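PDB 2OR0: hydroxylase from Rhodococcus sp., which probably acts as a flavin-dependent hydroxylase of the acyl-CoA dehydrogenase family, using reduced flavin and molecular oxygen to oxidise its substrate. Local coordinates for residues R69-Y74 / E119-D124; P106-F111 / W163-A168; E354-A359 / R372-A377. One frame throughout, in Å; residues are numbered along the deposited sequence.

Interaction 1 of 3, residues R69-Y74 / E119-D124; sequences RLYGGY and EIWGED
Tyr71 and Trp121 meet with their side chains crossing at about a right angle, yet their rings neither stack nor stand edge-to-face. The phenol plane is tilted by 42° against the six-membered ring of the indole, and the centroids lie 5.6 Å apart. Contact is made mostly near the root of the tyrosine ring. Tyr71 CD1 sits 3.5 Å from Trp121 CB, while on the other side of the ring Tyr71 CD2 comes within 3.6 Å of Trp121 CE3. The phenol thus straddles the base of the tryptophan, touching its methylene with one flank and the CE3 corner of the indole with the other. Farther out, Tyr71 CE1 passes 4.1 Å from the backbone N of Gly122.

In both residues CG lies anti to the carbonyl carbon, chi1 -63° in Tyr71 and -67° in Trp121, and each ring is thereby turned so that the phenol meets CB and CE3 of the tryptophan. Tyrosine suits its partly exposed place: its carbon ring packs inward, and its hydroxyl is hydrogen-bonded to Glu118 on the same helix as Trp121. Tryptophan suits the buried side, where its broad ring also lies against Pro68, Pro106 and Met129. Behind Tyr71 the loop turns tightly, Gly72 N bonding to Arg69 O at 3.0 Å, and the positive phi of Gly72 is one that glycine adopts easily.

The contact fastens the loop between helices 51-60 and 78-91 to the last turn or so of helix 114-121. It is loop-on-helix packing through an aromatic pair, within the helical N-terminal part expected of an acyl-CoA dehydrogenase-like fold, with 119-124 leading toward the first strand, 129-130.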
loop_
_atom_site.group_PDB
_atom_site.type_symbol
_atom_site.label_atom_id
_atom_site.label_comp_id
_atom_site.label_asym_id
_atom_site.label_seq_id
_atom_site.Cartn_x
_atom_site.Cartn_y
_atom_site.Cartn_z
ATOM N N ARG A 69 -6.328 -9.340 -17.213
ATOM C CA ARG A 69 -5.597 -9.762 -18.432
ATOM C C ARG A 69 -6.134 -9.063 -19.670
ATOM O O ARG A 69 -5.372 -8.766 -20.593
ATOM C CB ARG A 69 -5.654 -11.290 -18.626
ATOM C CG ARG A 69 -4.692 -12.049 -17.727
ATOM C CD ARG A 69 -4.947 -13.561 -17.790
ATOM N NE ARG A 69 -4.381 -14.270 -16.637
ATOM C CZ ARG A 69 -3.104 -14.640 -16.531
ATOM N NH1 ARG A 69 -2.235 -14.357 -17.511
ATOM N NH2 ARG A 69 -2.691 -15.290 -15.438
ATOM N N LEU A 70 -7.440 -8.792 -19.676
ATOM C CA LEU A 70 -8.059 -8.010 -20.742
ATOM C C LEU A 70 -7.273 -6.722 -20.975
ATOM O O LEU A 70 -7.059 -6.318 -22.118
ATOM C CB LEU A 70 -9.537 -7.721 -20.442
ATOM C CG LEU A 70 -10.384 -6.922 -21.450
ATOM C CD1 LEU A 70 -10.488 -7.620 -22.836
ATOM C CD2 LEU A 70 -11.779 -6.677 -20.896
ATOM N N TYR A 71 -6.800 -6.097 -19.891
ATOM C CA TYR A 71 -6.059 -4.865 -20.037
ATOM C C TYR A 71 -4.568 -4.988 -19.749
ATOM O O TYR A 71 -3.971 -4.083 -19.148
ATOM C CB TYR A 71 -6.727 -3.733 -19.256
ATOM C CG TYR A 71 -8.118 -3.385 -19.743
ATOM C CD1 TYR A 71 -8.308 -2.597 -20.881
ATOM C CD2 TYR A 71 -9.238 -3.828 -19.061
ATOM C CE1 TYR A 71 -9.589 -2.273 -21.326
ATOM C CE2 TYR A 71 -10.524 -3.505 -19.491
ATOM C CZ TYR A 71 -10.680 -2.722 -20.620
ATOM O OH TYR A 71 -11.944 -2.406 -21.035
ATOM N N GLY A 72 -3.961 -6.099 -20.181
ATOM C CA GLY A 72 -2.502 -6.245 -20.133
ATOM C C GLY A 72 -1.942 -6.689 -18.786
ATOM O O GLY A 72 -0.712 -6.761 -18.619
ATOM N N GLY A 73 -2.833 -7.011 -17.847
ATOM C CA GLY A 73 -2.458 -7.305 -16.471
ATOM C C GLY A 73 -2.085 -8.763 -16.283
ATOM O O GLY A 73 -2.242 -9.565 -17.199
ATOM N N TYR A 74 -1.602 -9.107 -15.093
ATOM C CA TYR A 74 -1.105 -10.460 -14.829
ATOM C C TYR A 74 -1.967 -11.275 -13.906
ATOM O O TYR A 74 -1.732 -12.463 -13.770
ATOM C CB TYR A 74 0.320 -10.436 -14.275
ATOM C CG TYR A 74 1.258 -9.652 -15.117
ATOM C CD1 TYR A 74 1.552 -10.046 -16.421
ATOM C CD2 TYR A 74 1.851 -8.503 -14.625
ATOM C CE1 TYR A 74 2.423 -9.299 -17.207
ATOM C CE2 TYR A 74 2.716 -7.757 -15.400
ATOM C CZ TYR A 74 2.991 -8.152 -16.678
ATOM O OH TYR A 74 3.855 -7.396 -17.427
ATOM N N GLU A 119 -12.115 3.439 -20.311
ATOM C CA GLU A 119 -11.619 4.827 -20.294
ATOM C C GLU A 119 -10.179 4.936 -19.770
ATOM O O GLU A 119 -9.339 5.655 -20.340
ATOM C CB GLU A 119 -12.548 5.715 -19.464
ATOM C CG GLU A 119 -13.855 6.048 -20.163
ATOM C CD GLU A 119 -14.834 6.776 -19.261
ATOM O OE1 GLU A 119 -14.678 6.735 -18.021
ATOM O OE2 GLU A 119 -15.772 7.391 -19.800
ATOM N N ILE A 120 -9.887 4.201 -18.695
ATOM C CA ILE A 120 -8.575 4.269 -18.040
ATOM C C ILE A 120 -7.494 3.482 -18.776
ATOM O O ILE A 120 -6.387 3.994 -19.014
ATOM C CB ILE A 120 -8.698 3.852 -16.533
ATOM C CG1 ILE A 120 -9.618 4.868 -15.816
ATOM C CG2 ILE A 120 -7.302 3.705 -15.871
ATOM C CD1 ILE A 120 -9.935 4.569 -14.377
ATOM N N TRP A 121 -7.814 2.248 -19.155
ATOM C CA TRP A 121 -6.813 1.352 -19.754
ATOM C C TRP A 121 -6.951 1.134 -21.265
ATOM O O TRP A 121 -6.033 0.607 -21.899
ATOM C CB TRP A 121 -6.848 -0.012 -19.059
ATOM C CG TRP A 121 -6.404 -0.014 -17.630
ATOM C CD1 TRP A 121 -5.333 0.670 -17.086
ATOM C CD2 TRP A 121 -7.000 -0.742 -16.557
ATOM N NE1 TRP A 121 -5.240 0.399 -15.742
ATOM C CE2 TRP A 121 -6.249 -0.465 -15.392
ATOM C CE3 TRP A 121 -8.095 -1.609 -16.465
ATOM C CZ2 TRP A 121 -6.560 -1.023 -14.159
ATOM C CZ3 TRP A 121 -8.408 -2.160 -15.244
ATOM C CH2 TRP A 121 -7.636 -1.866 -14.098
ATOM N N GLY A 122 -8.102 1.526 -21.821
ATOM C CA GLY A 122 -8.410 1.347 -23.255
ATOM C C GLY A 122 -7.289 1.683 -24.222
ATOM O O GLY A 122 -6.916 0.857 -25.047
ATOM N N GLU A 123 -6.730 2.881 -24.118
ATOM C CA GLU A 123 -5.640 3.271 -25.001
ATOM C C GLU A 123 -4.273 2.849 -24.475
ATOM O O GLU A 123 -3.395 2.449 -25.249
ATOM C CB GLU A 123 -5.668 4.779 -25.260
ATOM C CG GLU A 123 -6.851 5.228 -26.103
ATOM C CD GLU A 123 -6.768 4.679 -27.527
ATOM O OE1 GLU A 123 -5.844 5.100 -28.269
ATOM O OE2 GLU A 123 -7.610 3.817 -27.898
ATOM N N ASP A 124 -4.094 2.946 -23.157
ATOM C CA ASP A 124 -2.804 2.678 -22.535
ATOM C C ASP A 124 -3.003 1.883 -21.235
ATOM O O ASP A 124 -3.519 2.414 -20.242
ATOM C CB ASP A 124 -2.094 4.000 -22.266
ATOM C CG ASP A 124 -0.653 3.818 -21.845
ATOM O OD1 ASP A 124 -0.231 2.672 -21.548
ATOM O OD2 ASP A 124 0.064 4.842 -21.799
#

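Interaction 2 of 3, residues P106-F111 / W163-A168; sequences PWELAF and WAFLGA
Glu108 OE2 lies 3.7 Å from Phe165 CZ and accepts a hydrogen bond from His184 ND1 on the neighbouring strand; the companion oxygen OE1 has a weak hydrogen bond with Tyr133 OH. These partners serve a buried carboxylate, and together they would limit its rotation. Across the contact OE1 sits over one face of Phe165, 4.0 Å above the plane and displaced toward the rim. The two flat groups are inclined by 31°, so the carboxylate leans over the ring without lying flat on it. The closest approach is Glu108 CD to Phe165 CZ, at 3.6 Å.

An extended glutamate makes this possible: CG points opposite the backbone N (chi1 -177°), and the chain runs straight on. On its way it passes the ring with its methylenes, Glu108 CG lying 3.8 Å from Phe165 CZ. A long residue with an apolar shank and a polar end fits a place where its methylenes pack on a ring and its carboxylate meets a histidine. Leu109 adds an apolar contact, its CD1 lying 4.2 Å from Phe165 CE1, while its backbone N stands at the ring's edge, near the ring plane.

Phe165 projects from strand 163-170 toward the short helix 105-109, where its ring meets Glu108 and Leu109. His184 and Ile186 of the antiparallel strand 182-188 also touch the ring, Tyr133 meets it obliquely, and helix 114-121 packs on Leu109 through Ile120 and Trp121.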
loop_
_atom_site.group_PDB
_atom_site.type_symbol
_atom_site.label_atom_id
_atom_site.label_comp_id
_atom_site.label_asym_id
_atom_site.label_seq_id
_atom_site.Cartn_x
_atom_site.Cartn_y
_atom_site.Cartn_z
ATOM N N PRO A 106 -5.829 -1.121 -9.701
ATOM C CA PRO A 106 -6.311 -2.001 -10.772
ATOM C C PRO A 106 -7.131 -3.158 -10.234
ATOM O O PRO A 106 -8.028 -3.650 -10.920
ATOM C CB PRO A 106 -5.023 -2.540 -11.393
ATOM C CG PRO A 106 -4.008 -1.488 -11.120
ATOM C CD PRO A 106 -4.351 -1.064 -9.716
ATOM N N TRP A 107 -6.839 -3.590 -9.010
ATOM C CA TRP A 107 -7.588 -4.675 -8.417
ATOM C C TRP A 107 -9.055 -4.263 -8.202
ATOM O O TRP A 107 -9.982 -5.009 -8.554
ATOM C CB TRP A 107 -6.910 -5.175 -7.127
ATOM C CG TRP A 107 -7.657 -6.294 -6.500
ATOM C CD1 TRP A 107 -7.540 -7.640 -6.786
ATOM C CD2 TRP A 107 -8.646 -6.184 -5.472
ATOM N NE1 TRP A 107 -8.414 -8.351 -6.001
ATOM C CE2 TRP A 107 -9.109 -7.487 -5.197
ATOM C CE3 TRP A 107 -9.196 -5.099 -4.759
ATOM C CZ2 TRP A 107 -10.094 -7.743 -4.236
ATOM C CZ3 TRP A 107 -10.164 -5.352 -3.811
ATOM C CH2 TRP A 107 -10.602 -6.661 -3.546
ATOM N N GLU A 108 -9.274 -3.081 -7.623
ATOM C CA GLU A 108 -10.634 -2.622 -7.387
ATOM C C GLU A 108 -11.343 -2.243 -8.714
ATOM O O GLU A 108 -12.507 -2.549 -8.892
ATOM C CB GLU A 108 -10.697 -1.454 -6.406
ATOM C CG GLU A 108 -12.142 -1.035 -6.110
ATOM C CD GLU A 108 -12.266 0.020 -5.031
ATOM O OE1 GLU A 108 -11.254 0.332 -4.368
ATOM O OE2 GLU A 108 -13.378 0.543 -4.838
ATOM N N LEU A 109 -10.628 -1.597 -9.631
ATOM C CA LEU A 109 -11.223 -1.194 -10.892
ATOM C C LEU A 109 -11.708 -2.422 -11.663
ATOM O O LEU A 109 -12.597 -2.316 -12.501
ATOM C CB LEU A 109 -10.221 -0.451 -11.747
ATOM C CG LEU A 109 -10.855 0.482 -12.790
ATOM C CD1 LEU A 109 -11.523 1.716 -12.116
ATOM C CD2 LEU A 109 -9.821 0.888 -13.833
ATOM N N ALA A 110 -11.108 -3.579 -11.384
ATOM C CA ALA A 110 -11.464 -4.814 -12.071
ATOM C C ALA A 110 -12.934 -5.074 -11.917
ATOM O O ALA A 110 -13.545 -5.609 -12.826
ATOM C CB ALA A 110 -10.657 -6.001 -11.561
ATOM N N PHE A 111 -13.500 -4.682 -10.777
ATOM C CA PHE A 111 -14.937 -4.820 -10.568
ATOM C C PHE A 111 -15.709 -3.492 -10.581
ATOM O O PHE A 111 -16.843 -3.419 -10.095
ATOM C CB PHE A 111 -15.299 -5.706 -9.348
ATOM C CG PHE A 111 -14.686 -5.271 -8.025
ATOM C CD1 PHE A 111 -15.377 -4.399 -7.163
ATOM C CD2 PHE A 111 -13.453 -5.780 -7.615
ATOM C CE1 PHE A 111 -14.857 -4.036 -5.944
ATOM C CE2 PHE A 111 -12.896 -5.405 -6.377
ATOM C CZ PHE A 111 -13.601 -4.530 -5.541
ATOM N N TRP A 163 -5.433 9.503 -13.372
ATOM C CA TRP A 163 -6.765 9.393 -12.793
ATOM C C TRP A 163 -6.602 9.284 -11.268
ATOM O O TRP A 163 -5.526 8.926 -10.783
ATOM C CB TRP A 163 -7.497 8.147 -13.309
ATOM C CG TRP A 163 -7.826 8.166 -14.796
ATOM C CD1 TRP A 163 -6.962 7.948 -15.832
ATOM C CD2 TRP A 163 -9.102 8.427 -15.390
ATOM N NE1 TRP A 163 -7.620 8.052 -17.036
ATOM C CE2 TRP A 163 -8.934 8.352 -16.795
ATOM C CE3 TRP A 163 -10.374 8.721 -14.874
ATOM C CZ2 TRP A 163 -9.994 8.559 -17.693
ATOM C CZ3 TRP A 163 -11.431 8.904 -15.760
ATOM C CH2 TRP A 163 -11.229 8.824 -17.155
ATOM N N ALA A 164 -7.670 9.559 -10.527
ATOM C CA ALA A 164 -7.658 9.366 -9.080
ATOM C C ALA A 164 -8.867 8.583 -8.678
ATOM O O ALA A 164 -9.935 8.767 -9.253
ATOM C CB ALA A 164 -7.653 10.693 -8.355
ATOM N N PHE A 165 -8.674 7.724 -7.682
ATOM C CA PHE A 165 -9.709 6.942 -7.051
ATOM C C PHE A 165 -9.906 7.539 -5.658
ATOM O O PHE A 165 -9.028 7.398 -4.816
ATOM C CB PHE A 165 -9.172 5.521 -6.893
ATOM C CG PHE A 165 -10.166 4.437 -7.193
ATOM C CD1 PHE A 165 -9.730 3.211 -7.739
ATOM C CD2 PHE A 165 -11.523 4.607 -6.942
ATOM C CE1 PHE A 165 -10.640 2.190 -8.035
ATOM C CE2 PHE A 165 -12.438 3.568 -7.246
ATOM C CZ PHE A 165 -11.984 2.378 -7.791
ATOM N N LEU A 166 -11.024 8.201 -5.382
ATOM C CA LEU A 166 -11.139 8.945 -4.120
ATOM C C LEU A 166 -12.356 8.544 -3.334
ATOM O O LEU A 166 -13.358 8.147 -3.926
ATOM C CB LEU A 166 -11.212 10.454 -4.394
ATOM C CG LEU A 166 -10.107 11.055 -5.257
ATOM C CD1 LEU A 166 -10.522 12.461 -5.791
ATOM C CD2 LEU A 166 -8.761 11.082 -4.466
ATOM N N GLY A 167 -12.294 8.674 -2.010
ATOM C CA GLY A 167 -13.480 8.450 -1.180
ATOM C C GLY A 167 -14.291 9.729 -1.030
ATOM O O GLY A 167 -13.743 10.833 -1.039
ATOM N N ALA A 168 -15.601 9.591 -0.891
ATOM C CA ALA A 168 -16.454 10.740 -0.652
ATOM C C ALA A 168 -17.686 10.321 0.113
ATOM O O ALA A 168 -18.174 9.194 -0.040
ATOM C CB ALA A 168 -16.841 11.389 -1.967
#

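Interaction 3 of 3, residues E354-A359 / R372-A377; sequences EIFARA and RFWRDA
Phe356 reaches Trp374 first through its CB, which stands over the pyrrole part of the indole in a CH-pi contact, 4.0 Å from the centroid of the five-membered ring and 27° off its normal. The nearest indole atom to this methylene is Trp374 CD1, 3.6 Å from Phe356 CB. Next, Phe356 CG, turned opposite the backbone N (chi1 -168°), carries the ring out over the indole and lies about 3.8 Å from both Trp374 CD1 and CG. There the ring divides: Phe356 CD1 leans toward the CB of the tryptophan, whereas CD2 lies over the middle of the indole, 3.6 Å from Trp374 CE2. The rings form a face-to-face stack, with only 13° between their planes and 4.1 Å from the phenyl centroid to that of the five-membered ring.

This pair joins the last turn or so of helix 331-356 to helix 370-381 in the helical C-terminal domain of the acyl-CoA dehydrogenase family, the two helices being linked by the loop 357-369. Large flat residues suit a partly exposed meeting place, because broad faces can cover each other there.

Continuing outward, Phe356 CE2 passes 3.8 Å from Trp374 CE3, and the tip, CZ, is 4.0 Å from the same atom. The indole is held in its turn by a hydrogen bond from NE1 to Asp353, about one helical turn before Phe356, while Met370 and Leu364 also touch the phenyl ring.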
loop_
_atom_site.group_PDB
_atom_site.type_symbol
_atom_site.label_atom_id
_atom_site.label_comp_id
_atom_site.label_asym_id
_atom_site.label_seq_id
_atom_site.Cartn_x
_atom_site.Cartn_y
_atom_site.Cartn_z
ATOM N N GLU A 354 14.983 -1.291 16.888
ATOM C CA GLU A 354 15.952 -1.918 17.768
ATOM C C GLU A 354 17.329 -1.961 17.094
ATOM O O GLU A 354 18.335 -1.746 17.734
ATOM C CB GLU A 354 15.480 -3.322 18.214
ATOM C CG GLU A 354 14.294 -3.270 19.146
ATOM C CD GLU A 354 14.627 -2.563 20.487
ATOM O OE1 GLU A 354 15.711 -2.807 21.054
ATOM O OE2 GLU A 354 13.803 -1.770 20.979
ATOM N N ILE A 355 17.379 -2.214 15.795
ATOM C CA ILE A 355 18.691 -2.219 15.131
ATOM C C ILE A 355 19.211 -0.819 14.816
ATOM O O ILE A 355 20.417 -0.600 14.850
ATOM C CB ILE A 355 18.743 -3.110 13.880
ATOM C CG1 ILE A 355 17.634 -2.734 12.888
ATOM C CG2 ILE A 355 18.644 -4.584 14.279
ATOM C CD1 ILE A 355 17.781 -3.458 11.521
ATOM N N PHE A 356 18.310 0.121 14.527
ATOM C CA PHE A 356 18.739 1.497 14.287
ATOM C C PHE A 356 19.407 2.061 15.548
ATOM O O PHE A 356 20.409 2.756 15.467
ATOM C CB PHE A 356 17.571 2.396 13.828
ATOM C CG PHE A 356 18.031 3.761 13.299
ATOM C CD1 PHE A 356 18.795 3.853 12.124
ATOM C CD2 PHE A 356 17.704 4.931 13.966
ATOM C CE1 PHE A 356 19.245 5.094 11.630
ATOM C CE2 PHE A 356 18.137 6.194 13.476
ATOM C CZ PHE A 356 18.911 6.275 12.311
ATOM N N ALA A 357 18.846 1.766 16.707
ATOM C CA ALA A 357 19.427 2.219 17.962
ATOM C C ALA A 357 20.841 1.638 18.221
ATOM O O ALA A 357 21.547 2.129 19.100
ATOM C CB ALA A 357 18.525 1.867 19.111
ATOM N N ARG A 358 21.236 0.588 17.502
ATOM C CA ARG A 358 22.549 -0.019 17.740
ATOM C C ARG A 358 23.470 0.241 16.557
ATOM O O ARG A 358 24.534 -0.344 16.472
ATOM C CB ARG A 358 22.413 -1.523 17.982
ATOM C CG ARG A 358 21.654 -1.858 19.263
ATOM C CD ARG A 358 21.522 -3.380 19.479
ATOM N NE ARG A 358 21.157 -3.691 20.853
ATOM C CZ ARG A 358 19.919 -3.641 21.342
ATOM N NH1 ARG A 358 18.882 -3.294 20.571
ATOM N NH2 ARG A 358 19.719 -3.931 22.617
ATOM N N ALA A 359 23.041 1.102 15.638
ATOM C CA ALA A 359 23.816 1.375 14.447
ATOM C C ALA A 359 24.833 2.495 14.672
ATOM O O ALA A 359 25.710 2.671 13.873
ATOM C CB ALA A 359 22.893 1.695 13.250
ATOM N N ARG A 372 17.168 6.260 5.825
ATOM C CA ARG A 372 16.072 6.602 4.906
ATOM C C ARG A 372 15.018 5.504 4.981
ATOM O O ARG A 372 13.835 5.780 5.001
ATOM C CB ARG A 372 16.587 6.794 3.446
ATOM C CG ARG A 372 15.505 7.216 2.361
ATOM C CD ARG A 372 16.033 7.033 0.881
ATOM N NE ARG A 372 17.351 7.595 0.900
ATOM C CZ ARG A 372 18.490 7.039 0.530
ATOM N NH1 ARG A 372 18.553 5.866 -0.075
ATOM N NH2 ARG A 372 19.587 7.752 0.748
ATOM N N PHE A 373 15.466 4.247 5.044
ATOM C CA PHE A 373 14.555 3.112 5.233
ATOM C C PHE A 373 13.915 3.202 6.589
ATOM O O PHE A 373 12.730 2.983 6.718
ATOM C CB PHE A 373 15.260 1.759 5.035
ATOM C CG PHE A 373 15.631 1.478 3.591
ATOM C CD1 PHE A 373 14.724 0.872 2.726
ATOM C CD2 PHE A 373 16.887 1.831 3.104
ATOM C CE1 PHE A 373 15.075 0.620 1.411
ATOM C CE2 PHE A 373 17.256 1.595 1.767
ATOM C CZ PHE A 373 16.345 0.977 0.925
ATOM N N TRP A 374 14.691 3.582 7.599
ATOM C CA TRP A 374 14.156 3.682 8.947
ATOM C C TRP A 374 13.024 4.761 9.053
ATOM O O TRP A 374 11.961 4.500 9.638
ATOM C CB TRP A 374 15.307 3.917 9.949
ATOM C CG TRP A 374 14.817 4.212 11.341
ATOM C CD1 TRP A 374 14.412 3.310 12.289
ATOM C CD2 TRP A 374 14.709 5.496 11.931
ATOM N NE1 TRP A 374 14.042 3.969 13.446
ATOM C CE2 TRP A 374 14.203 5.316 13.247
ATOM C CE3 TRP A 374 14.985 6.803 11.478
ATOM C CZ2 TRP A 374 13.962 6.389 14.111
ATOM C CZ3 TRP A 374 14.727 7.872 12.345
ATOM C CH2 TRP A 374 14.226 7.647 13.644
ATOM N N ARG A 375 13.255 5.949 8.483
ATOM C CA ARG A 375 12.231 7.021 8.473
ATOM C C ARG A 375 11.036 6.607 7.601
ATOM O O ARG A 375 9.891 6.853 7.967
ATOM C CB ARG A 375 12.817 8.347 7.954
ATOM C CG ARG A 375 13.883 8.999 8.896
ATOM C CD ARG A 375 14.411 10.340 8.315
ATOM N NE ARG A 375 15.303 10.145 7.166
ATOM C CZ ARG A 375 14.965 10.367 5.899
ATOM N NH1 ARG A 375 13.733 10.758 5.594
ATOM N NH2 ARG A 375 15.856 10.181 4.926
ATOM N N ASP A 376 11.306 5.990 6.445
ATOM C CA ASP A 376 10.214 5.494 5.577
ATOM C C ASP A 376 9.274 4.534 6.333
ATOM O O ASP A 376 8.040 4.574 6.178
ATOM C CB ASP A 376 10.773 4.774 4.344
ATOM C CG ASP A 376 11.501 5.700 3.368
ATOM O OD1 ASP A 376 11.377 6.958 3.440
ATOM O OD2 ASP A 376 12.226 5.156 2.491
ATOM N N ALA A 377 9.843 3.654 7.145
ATOM C CA ALA A 377 9.026 2.668 7.854
ATOM C C ALA A 377 8.088 3.375 8.811
ATOM O O ALA A 377 6.935 3.024 8.911
ATOM C CB ALA A 377 9.904 1.644 8.626
#

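Interactions 1 and 2 belong together: their centres are 14 Å apart, their segments alternate along the chain, and they touch where Trp121 and Ile120 of helix 114-121 pack on Pro106, Leu109 and Trp163. Interaction 2 is fully buried, and there a carboxylate comes with its own hydrogen-bonding partners; interaction 1, partly buried, joins a loop to a helix by an oblique aromatic pair. Interaction 3 stands apart on the opposite side of the chain's centre, its nearest atoms about 20 Å from interaction 2. It is a surface contact between two helices and relies on a nearly parallel, face-to-face ring stack. None of the three has a hydrogen bond across its segments.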